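Long-range contacts in lipolytic enzyme, g-d-s-l (Clostridium thermocellum, PDB 2W1W), which contains a family 6 carbohydrate-binding module, the compact beta-sandwich domain described here, which holds a calcium ion: residues Ser29-Tyr34 with Gly120-Tyr125; Ile42-Asn47 with Asp124-Phe129; Asn67-Ile72 with Thr113-Asp118. One frame throughout, in Å; residues are numbered along the deposited sequence. Where two conformers were deposited one is given.

In the fold
Two antiparallel sheets face each other in this beta sandwich, and strand 122-129 of the four-stranded sheet supplies one side of contacts 1 and 2. Contact 1 joins its beginning to the short strand 31-33 at the calcium ion. Contact 2 lies about 12 Å away, centre to centre, and packs the same strand across the core against strand 41-48 of the other sheet. Contact 3 pairs strands 70-74 and 106-114 within that second sheet; its centre is about 13 Å from contact 1 and 17 Å from contact 2. Along the chain, contact 3 is nested inside the loops closed by the other two. Asp124, a calcium ligand, lies near the start of the strand that contacts 1 and 2 share.

Contact 1: Ser29-Tyr34 with Gly120-Tyr125. With CA (calcium ion), chain C.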
# COMPACT_ATOMS: atom_id res chain seq x y z
N SER A 29 1.37 -11.83 -9.06
CA SER A 29 0.47 -11.93 -10.23
C SER A 29 -0.21 -10.65 -10.68
O SER A 29 -0.80 -10.58 -11.75
CB SER A 29 -0.55 -12.99 -9.94
OG SER A 29 -1.44 -12.52 -8.97
N CYS A 30 -0.13 -9.62 -9.86
CA CYS A 30 -0.79 -8.38 -10.22
C CYS A 30 -0.36 -7.26 -9.28
O CYS A 30 0.42 -7.46 -8.33
CB CYS A 30 -2.30 -8.56 -10.15
SG CYS A 30 -2.98 -8.67 -8.50
N TYR A 31 -0.88 -6.11 -9.59
CA TYR A 31 -0.87 -4.92 -8.74
C TYR A 31 -2.27 -4.36 -8.65
O TYR A 31 -3.16 -4.82 -9.36
CB TYR A 31 0.14 -3.86 -9.26
CG TYR A 31 -0.17 -3.34 -10.64
CD1 TYR A 31 -1.01 -2.27 -10.84
CD2 TYR A 31 0.38 -3.96 -11.76
CE1 TYR A 31 -1.30 -1.81 -12.14
CE2 TYR A 31 0.13 -3.50 -13.03
CZ TYR A 31 -0.72 -2.44 -13.22
OH TYR A 31 -0.98 -2.01 -14.51
N VAL A 32 -2.44 -3.37 -7.78
CA VAL A 32 -3.71 -2.67 -7.59
C VAL A 32 -3.64 -1.26 -8.17
O VAL A 32 -2.67 -0.54 -7.97
CB VAL A 32 -4.06 -2.51 -6.09
CG1 VAL A 32 -5.42 -1.78 -5.94
CG2 VAL A 32 -4.03 -3.87 -5.36
N ASN A 33 -4.73 -0.91 -8.87
CA ASN A 33 -4.96 0.41 -9.45
C ASN A 33 -6.18 1.09 -8.86
O ASN A 33 -7.23 0.48 -8.79
CB ASN A 33 -5.15 0.22 -10.93
CG ASN A 33 -5.58 1.51 -11.62
OD1 ASN A 33 -6.78 1.90 -11.62
ND2 ASN A 33 -4.63 2.16 -12.17
N TYR A 34 -6.03 2.34 -8.48
CA TYR A 34 -7.06 3.16 -7.80
C TYR A 34 -8.08 3.95 -8.66
O TYR A 34 -8.86 4.79 -8.13
CB TYR A 34 -6.40 4.15 -6.87
CG TYR A 34 -5.87 3.56 -5.58
CD1 TYR A 34 -4.65 2.89 -5.54
CD2 TYR A 34 -6.56 3.74 -4.41
CE1 TYR A 34 -4.14 2.38 -4.36
CE2 TYR A 34 -6.08 3.23 -3.22
CZ TYR A 34 -4.87 2.54 -3.21
OH TYR A 34 -4.38 2.07 -2.02
N GLY A 120 -4.86 6.93 -5.83
CA GLY A 120 -3.60 6.41 -5.29
C GLY A 120 -2.66 6.01 -6.41
O GLY A 120 -3.04 5.90 -7.57
N PRO A 121 -1.41 5.72 -6.04
CA PRO A 121 -0.49 5.12 -6.98
C PRO A 121 -0.90 3.68 -7.28
O PRO A 121 -1.74 3.12 -6.56
CB PRO A 121 0.81 5.12 -6.19
CG PRO A 121 0.36 4.89 -4.78
CD PRO A 121 -0.91 5.67 -4.65
N ASN A 122 -0.26 3.05 -8.25
CA ASN A 122 -0.40 1.60 -8.44
C ASN A 122 0.45 0.92 -7.39
O ASN A 122 1.59 1.32 -7.15
CB ASN A 122 0.03 1.17 -9.84
CG ASN A 122 -0.93 1.65 -10.92
OD1 ASN A 122 -2.05 2.06 -10.63
ND2 ASN A 122 -0.48 1.58 -12.18
N VAL A 123 -0.13 -0.05 -6.69
CA VAL A 123 0.56 -0.69 -5.54
C VAL A 123 0.76 -2.17 -5.82
O VAL A 123 -0.18 -2.92 -6.10
CB VAL A 123 -0.22 -0.50 -4.21
CG1 VAL A 123 0.43 -1.27 -3.04
CG2 VAL A 123 -0.34 0.95 -3.84
N ASP A 124 2.02 -2.56 -5.75
CA ASP A 124 2.48 -3.92 -6.01
C ASP A 124 2.18 -4.86 -4.84
O ASP A 124 1.67 -5.97 -5.02
CB ASP A 124 3.98 -3.91 -6.33
CG ASP A 124 4.48 -5.20 -6.92
OD1 ASP A 124 3.68 -6.00 -7.47
OD2 ASP A 124 5.72 -5.41 -6.78
N TYR A 125 2.57 -4.40 -3.66
CA TYR A 125 2.43 -5.16 -2.42
C TYR A 125 2.71 -4.26 -1.24
O TYR A 125 3.20 -3.15 -1.39
CB TYR A 125 3.40 -6.35 -2.36
CG TYR A 125 4.88 -6.05 -2.47
CD1 TYR A 125 5.56 -5.33 -1.50
CD2 TYR A 125 5.63 -6.58 -3.51
CE1 TYR A 125 6.93 -5.14 -1.55
CE2 TYR A 125 7.01 -6.38 -3.58
CZ TYR A 125 7.65 -5.64 -2.60
OH TYR A 125 9.01 -5.41 -2.65
CA CA C . 2.11 -7.55 -6.91
O HOH W 1 -3.67 3.92 -9.18
O HOH W 2 1.82 -8.98 -5.32
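At the calcium site of this beta-sandwich module, a short antiparallel bridge joins strand 31-33 to the beginning of strand 122-129, with Cys30 and Asp124 meeting at the metal. Val32 and Val123 form its single hydrogen-bonded pair. Val32 N donates to Val123 O at 2.9 Å, the donor tilted 26° from the carbonyl plane, while Val123 N donates to Val32 O at 2.9 Å and lies in the plane of that carbonyl.

Both segments grip the calcium ion. Cys30 O binds it at 2.2 Å, and Asp124 chelates it through its main-chain O and through its carboxylate OD1, the latter at 2.3 Å. With Asp124 CG anti to the backbone N (chi1 -167°), the carboxylate is brought beside its own carbonyl, which allows this two-point grip. Thr27 O and a water are the remaining ligands. The second carboxylate oxygen, OD2, is salt-bridged to Arg59, a second-shell partner that should restrain rotation of the group.

Farther along, Asn122 lies against Tyr31, their amide and ring planes 30° apart and Asn122 ND2 3.5 Å from Tyr31 CE1; the Tyr31 hydroxyl is hydrogen-bonded to Glu20 and to Asn23 N. A water bridges the two segments: it accepts from Tyr34 N and donates to Asn122 OD1 and to Gly120 O. A further bond to Asn122 OD1, from Asn33 ND2, is weak and doubtful, because Asn33 is modelled in two conformers.

The Tyr34 ring turns inward, its hydroxyl hydrogen-bonded to Ala112 O. Gly120 CA sits over one face in a CH-pi contact, 3.9 Å from the Tyr34 ring centroid, and Val123 CG2 meets the edge, 4.1 Å from Tyr34 CE1.

Contact 2: Ile42-Asn47 with Asp124-Phe129. With CA (calcium ion), chain C.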
# COMPACT_ATOMS: atom_id res chain seq x y z
N ILE A 42 -7.05 -0.10 -0.46
CA ILE A 42 -6.57 -1.48 -0.38
C ILE A 42 -6.30 -1.79 1.09
O ILE A 42 -5.90 -0.94 1.85
CB ILE A 42 -5.32 -1.70 -1.25
CG1 ILE A 42 -4.11 -0.95 -0.65
CG2 ILE A 42 -5.61 -1.28 -2.69
CD1 ILE A 42 -2.84 -1.00 -1.50
N GLU A 43 -6.55 -3.02 1.45
CA GLU A 43 -6.31 -3.44 2.83
C GLU A 43 -5.97 -4.91 2.94
O GLU A 43 -6.36 -5.72 2.10
CB GLU A 43 -7.47 -3.05 3.72
CG GLU A 43 -8.61 -3.89 3.66
CD GLU A 43 -9.67 -3.52 4.71
OE1 GLU A 43 -9.70 -2.39 5.25
OE2 GLU A 43 -10.51 -4.41 4.98
N TRP A 44 -5.16 -5.20 3.95
CA TRP A 44 -4.80 -6.56 4.26
C TRP A 44 -4.97 -6.82 5.74
O TRP A 44 -4.93 -5.93 6.57
CB TRP A 44 -3.32 -6.85 3.93
CG TRP A 44 -2.93 -6.85 2.48
CD1 TRP A 44 -2.88 -7.94 1.64
CD2 TRP A 44 -2.44 -5.73 1.71
NE1 TRP A 44 -2.43 -7.55 0.41
CE2 TRP A 44 -2.14 -6.22 0.43
CE3 TRP A 44 -2.27 -4.37 1.96
CZ2 TRP A 44 -1.61 -5.40 -0.58
CZ3 TRP A 44 -1.76 -3.58 0.96
CH2 TRP A 44 -1.45 -4.08 -0.28
N ASN A 45 -5.09 -8.10 6.03
CA ASN A 45 -5.09 -8.64 7.39
C ASN A 45 -3.67 -9.11 7.66
O ASN A 45 -3.21 -10.10 7.11
CB ASN A 45 -6.08 -9.81 7.49
CG ASN A 45 -7.53 -9.36 7.41
OD1 ASN A 45 -8.28 -9.76 6.46
ND2 ASN A 45 -7.93 -8.54 8.34
N VAL A 46 -2.99 -8.38 8.52
CA VAL A 46 -1.56 -8.54 8.78
C VAL A 46 -1.32 -9.06 10.19
O VAL A 46 -1.72 -8.46 11.15
CB VAL A 46 -0.82 -7.19 8.58
CG1 VAL A 46 0.64 -7.26 8.99
CG2 VAL A 46 -0.95 -6.74 7.09
N ASN A 47 -0.69 -10.22 10.28
CA ASN A 47 -0.38 -10.82 11.59
C ASN A 47 0.83 -10.16 12.21
O ASN A 47 1.84 -9.84 11.55
CB ASN A 47 -0.17 -12.31 11.49
CG ASN A 47 -0.04 -12.97 12.86
OD1 ASN A 47 1.03 -13.38 13.23
ND2 ASN A 47 -1.14 -13.04 13.61
N ASP A 124 2.02 -2.56 -5.75
CA ASP A 124 2.48 -3.92 -6.01
C ASP A 124 2.18 -4.86 -4.84
O ASP A 124 1.67 -5.97 -5.02
CB ASP A 124 3.98 -3.91 -6.33
CG ASP A 124 4.48 -5.20 -6.92
OD1 ASP A 124 3.68 -6.00 -7.47
OD2 ASP A 124 5.72 -5.41 -6.78
N TYR A 125 2.57 -4.40 -3.66
CA TYR A 125 2.43 -5.16 -2.42
C TYR A 125 2.71 -4.26 -1.24
O TYR A 125 3.20 -3.15 -1.39
CB TYR A 125 3.40 -6.35 -2.36
CG TYR A 125 4.88 -6.05 -2.47
CD1 TYR A 125 5.56 -5.33 -1.50
CD2 TYR A 125 5.63 -6.58 -3.51
CE1 TYR A 125 6.93 -5.14 -1.55
CE2 TYR A 125 7.01 -6.38 -3.58
CZ TYR A 125 7.65 -5.64 -2.60
OH TYR A 125 9.01 -5.41 -2.65
N LEU A 126 2.38 -4.80 -0.08
CA LEU A 126 2.81 -4.32 1.23
C LEU A 126 3.75 -5.36 1.85
O LEU A 126 3.44 -6.53 1.94
CB LEU A 126 1.62 -4.11 2.15
CG LEU A 126 1.89 -3.92 3.65
CD1 LEU A 126 2.66 -2.62 3.92
CD2 LEU A 126 0.56 -3.98 4.47
N LYS A 127 4.93 -4.90 2.23
CA LYS A 127 5.95 -5.71 2.89
C LYS A 127 6.08 -5.25 4.34
O LYS A 127 6.22 -4.07 4.62
CB LYS A 127 7.28 -5.48 2.12
CG LYS A 127 8.46 -6.22 2.62
CD LYS A 127 9.68 -5.80 1.82
CE LYS A 127 9.85 -6.50 0.57
NZ LYS A 127 10.99 -5.80 -0.24
N VAL A 128 6.01 -6.21 5.26
CA VAL A 128 6.06 -5.95 6.72
C VAL A 128 7.19 -6.76 7.33
O VAL A 128 7.32 -7.95 7.10
CB VAL A 128 4.74 -6.34 7.40
CG1 VAL A 128 4.77 -6.03 8.89
CG2 VAL A 128 3.55 -5.65 6.67
N PHE A 129 8.02 -6.06 8.07
CA PHE A 129 9.24 -6.70 8.64
C PHE A 129 8.91 -7.36 10.00
O PHE A 129 9.12 -6.79 11.08
CB PHE A 129 10.41 -5.75 8.56
CG PHE A 129 11.04 -5.74 7.19
CD1 PHE A 129 12.04 -6.65 6.85
CD2 PHE A 129 10.60 -4.87 6.20
CE1 PHE A 129 12.63 -6.67 5.57
CE2 PHE A 129 11.19 -4.92 4.89
CZ PHE A 129 12.16 -5.80 4.59
CA CA C . 2.11 -7.55 -6.91
O HOH W 2 1.82 -8.98 -5.32
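Trp44 and Leu126 make the aromatic part of this contact, a CH-pi interaction across the core. Leu126 CB stands over one face of the six-membered ring, displaced toward its rim, 3.9 Å from the Trp44 ring centroid and 3.6 Å from Trp44 CZ3. Trp44 CG, anti to the carbonyl carbon (chi1 -68°), sends the indole over Leu126; the two side chains run antiparallel past one another, with Leu126 CD2 3.8 Å from Trp44 CE3. The polar corner of the indole is satisfied by Gln8 O, which takes the bond from NE1 and should help hold the ring's orientation.

Aliphatic packing extends the contact through the two methyls of Val46. Its CG2 crosses toward Leu126, 4.1 Å from Leu126 CD2, while its CG1 meets Val128 tip to tip, 4.1 Å from Val128 CG2. Leu126 and Val128 also rest on Phe58 and Leu56 of strand 52-61, and Val46 on Ile110 of strand 106-114.

Apolar contact alone joins the segments 42-47 and 124-129, on strands 41-48 and 122-129 of the two sheets. Their axes lie 9.1 Å apart at closest approach and run 35° from parallel, the spacing and twist of sheets packed face to face in a beta sandwich.

Contact 3: Asn67-Ile72 with Thr113-Asp118; sequences NRPMRI and TAIASD
Arg71 and Thr113 form the tight end of this contact, an antiparallel hydrogen-bonded pair. Arg71 N donates to Thr113 O at 2.9 Å, and Thr113 N donates to Arg71 O at 2.9 Å, both donors in the plane of the carbonyl they meet; a water also joins Arg71 O to Thr113 OG1. In the neighbouring non-hydrogen-bonded pair, Met70 and Ala114 are buried; Met70 CA makes a CH...O contact with Thr113 O at 3.3 Å. On the face bearing Arg71 and Thr113, Ile115 CG2 presses against the Arg71 chain, 3.7 Å from Arg71 CB, and lies over the rim of one guanidinium face.

From Pro69 back toward Arg68 the backbones part, Arg68 CA and Ala116 CA being 6.4 Å apart, and a second water fits between them, donating to Pro69 O and accepting from Ala116 N. Beside it Pro69 still packs closely, its CG 4.2 Å from Ile115 CG1 and its CD 4.1 Å from Ala116 CB. Farther out, the exposed Asp118 turns its carbonyl over the centre of the buried Arg68 guanidinium, Asp118 O 3.2 Å from Arg68 CZ, an approach over the face instead of along an N-H. Arg68 NH1 donates to Gly120 O.

Within the five-stranded sheet, strand 70-74 lies between 106-114 and 77-83, with Pro69 and Ile115 touching Ser82, and strand 106-114 in turn borders strand 41-48.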
# COMPACT_ATOMS: atom_id res chain seq x y z
N ASN A 67 2.32 14.00 -6.76
CA ASN A 67 2.18 13.14 -5.59
C ASN A 67 0.77 12.59 -5.51
O ASN A 67 -0.19 13.29 -5.75
CB ASN A 67 2.54 13.95 -4.34
CG ASN A 67 2.56 13.14 -3.05
OD1 ASN A 67 2.77 11.93 -3.06
ND2 ASN A 67 2.40 13.85 -1.93
N ARG A 68 0.70 11.31 -5.15
CA ARG A 68 -0.55 10.62 -4.93
C ARG A 68 -0.61 10.09 -3.47
O ARG A 68 -0.46 8.88 -3.22
CB ARG A 68 -0.74 9.50 -5.92
CG ARG A 68 -1.07 9.98 -7.33
CD ARG A 68 -1.50 8.85 -8.22
NE ARG A 68 -1.98 9.40 -9.49
CZ ARG A 68 -2.72 8.72 -10.35
NH1 ARG A 68 -3.09 7.48 -10.10
NH2 ARG A 68 -3.09 9.31 -11.48
N PRO A 69 -0.82 10.99 -2.51
CA PRO A 69 -0.74 10.59 -1.10
C PRO A 69 -1.90 9.75 -0.66
O PRO A 69 -2.98 9.77 -1.23
CB PRO A 69 -0.74 11.93 -0.36
CG PRO A 69 -1.46 12.86 -1.27
CD PRO A 69 -1.13 12.43 -2.65
N MET A 70 -1.63 8.97 0.37
CA MET A 70 -2.65 8.09 0.93
C MET A 70 -2.67 8.15 2.45
O MET A 70 -1.68 8.31 3.11
CB MET A 70 -2.46 6.65 0.46
CG MET A 70 -2.54 6.49 -1.05
SD MET A 70 -2.93 4.82 -1.57
CE MET A 70 -1.35 3.98 -1.32
N ARG A 71 -3.88 7.96 2.95
CA ARG A 71 -4.16 7.78 4.37
C ARG A 71 -3.88 6.34 4.76
O ARG A 71 -4.37 5.42 4.12
CB ARG A 71 -5.64 8.11 4.65
CG ARG A 71 -6.10 7.77 6.06
CD ARG A 71 -7.64 7.85 6.16
NE ARG A 71 -8.08 9.21 5.94
CZ ARG A 71 -9.25 9.60 5.46
NH1 ARG A 71 -10.19 8.73 5.10
NH2 ARG A 71 -9.48 10.89 5.34
N ILE A 72 -3.07 6.16 5.79
CA ILE A 72 -2.78 4.83 6.30
C ILE A 72 -3.50 4.65 7.64
O ILE A 72 -3.31 5.40 8.57
CB ILE A 72 -1.25 4.56 6.47
CG1 ILE A 72 -0.46 4.99 5.21
CG2 ILE A 72 -1.03 3.08 6.85
CD1 ILE A 72 -0.84 4.26 3.94
N THR A 113 -5.74 4.40 1.80
CA THR A 113 -6.90 5.04 1.14
C THR A 113 -6.45 6.28 0.37
O THR A 113 -5.76 7.12 0.89
CB THR A 113 -7.95 5.47 2.18
OG1 THR A 113 -8.37 4.32 2.97
CG2 THR A 113 -9.18 6.11 1.53
N ALA A 114 -6.88 6.37 -0.86
CA ALA A 114 -6.62 7.57 -1.70
C ALA A 114 -7.34 8.78 -1.15
O ALA A 114 -8.55 8.76 -0.97
CB ALA A 114 -7.07 7.28 -3.16
N ILE A 115 -6.58 9.85 -0.90
CA ILE A 115 -7.15 11.09 -0.39
C ILE A 115 -7.15 12.26 -1.39
O ILE A 115 -7.77 13.31 -1.14
CB ILE A 115 -6.52 11.51 0.95
CG1 ILE A 115 -5.03 11.83 0.79
CG2 ILE A 115 -6.78 10.42 2.03
CD1 ILE A 115 -4.43 12.42 2.07
N ALA A 116 -6.44 12.07 -2.49
CA ALA A 116 -6.31 13.12 -3.52
C ALA A 116 -7.14 12.74 -4.72
O ALA A 116 -7.51 11.58 -4.94
CB ALA A 116 -4.89 13.35 -3.90
N SER A 117 -7.44 13.77 -5.47
CA SER A 117 -8.47 13.68 -6.49
C SER A 117 -8.12 12.79 -7.66
O SER A 117 -9.01 12.36 -8.39
CB SER A 117 -8.88 15.07 -6.99
OG SER A 117 -7.84 15.70 -7.65
N ASP A 118 -6.84 12.45 -7.80
CA ASP A 118 -6.39 11.57 -8.88
C ASP A 118 -6.13 10.13 -8.45
O ASP A 118 -5.67 9.30 -9.23
CB ASP A 118 -5.19 12.16 -9.60
CG ASP A 118 -5.54 13.44 -10.30
OD1 ASP A 118 -6.70 13.53 -10.80
OD2 ASP A 118 -4.68 14.37 -10.31
O HOH W 3 -4.62 9.93 -3.32
O HOH W 4 -6.69 4.19 5.11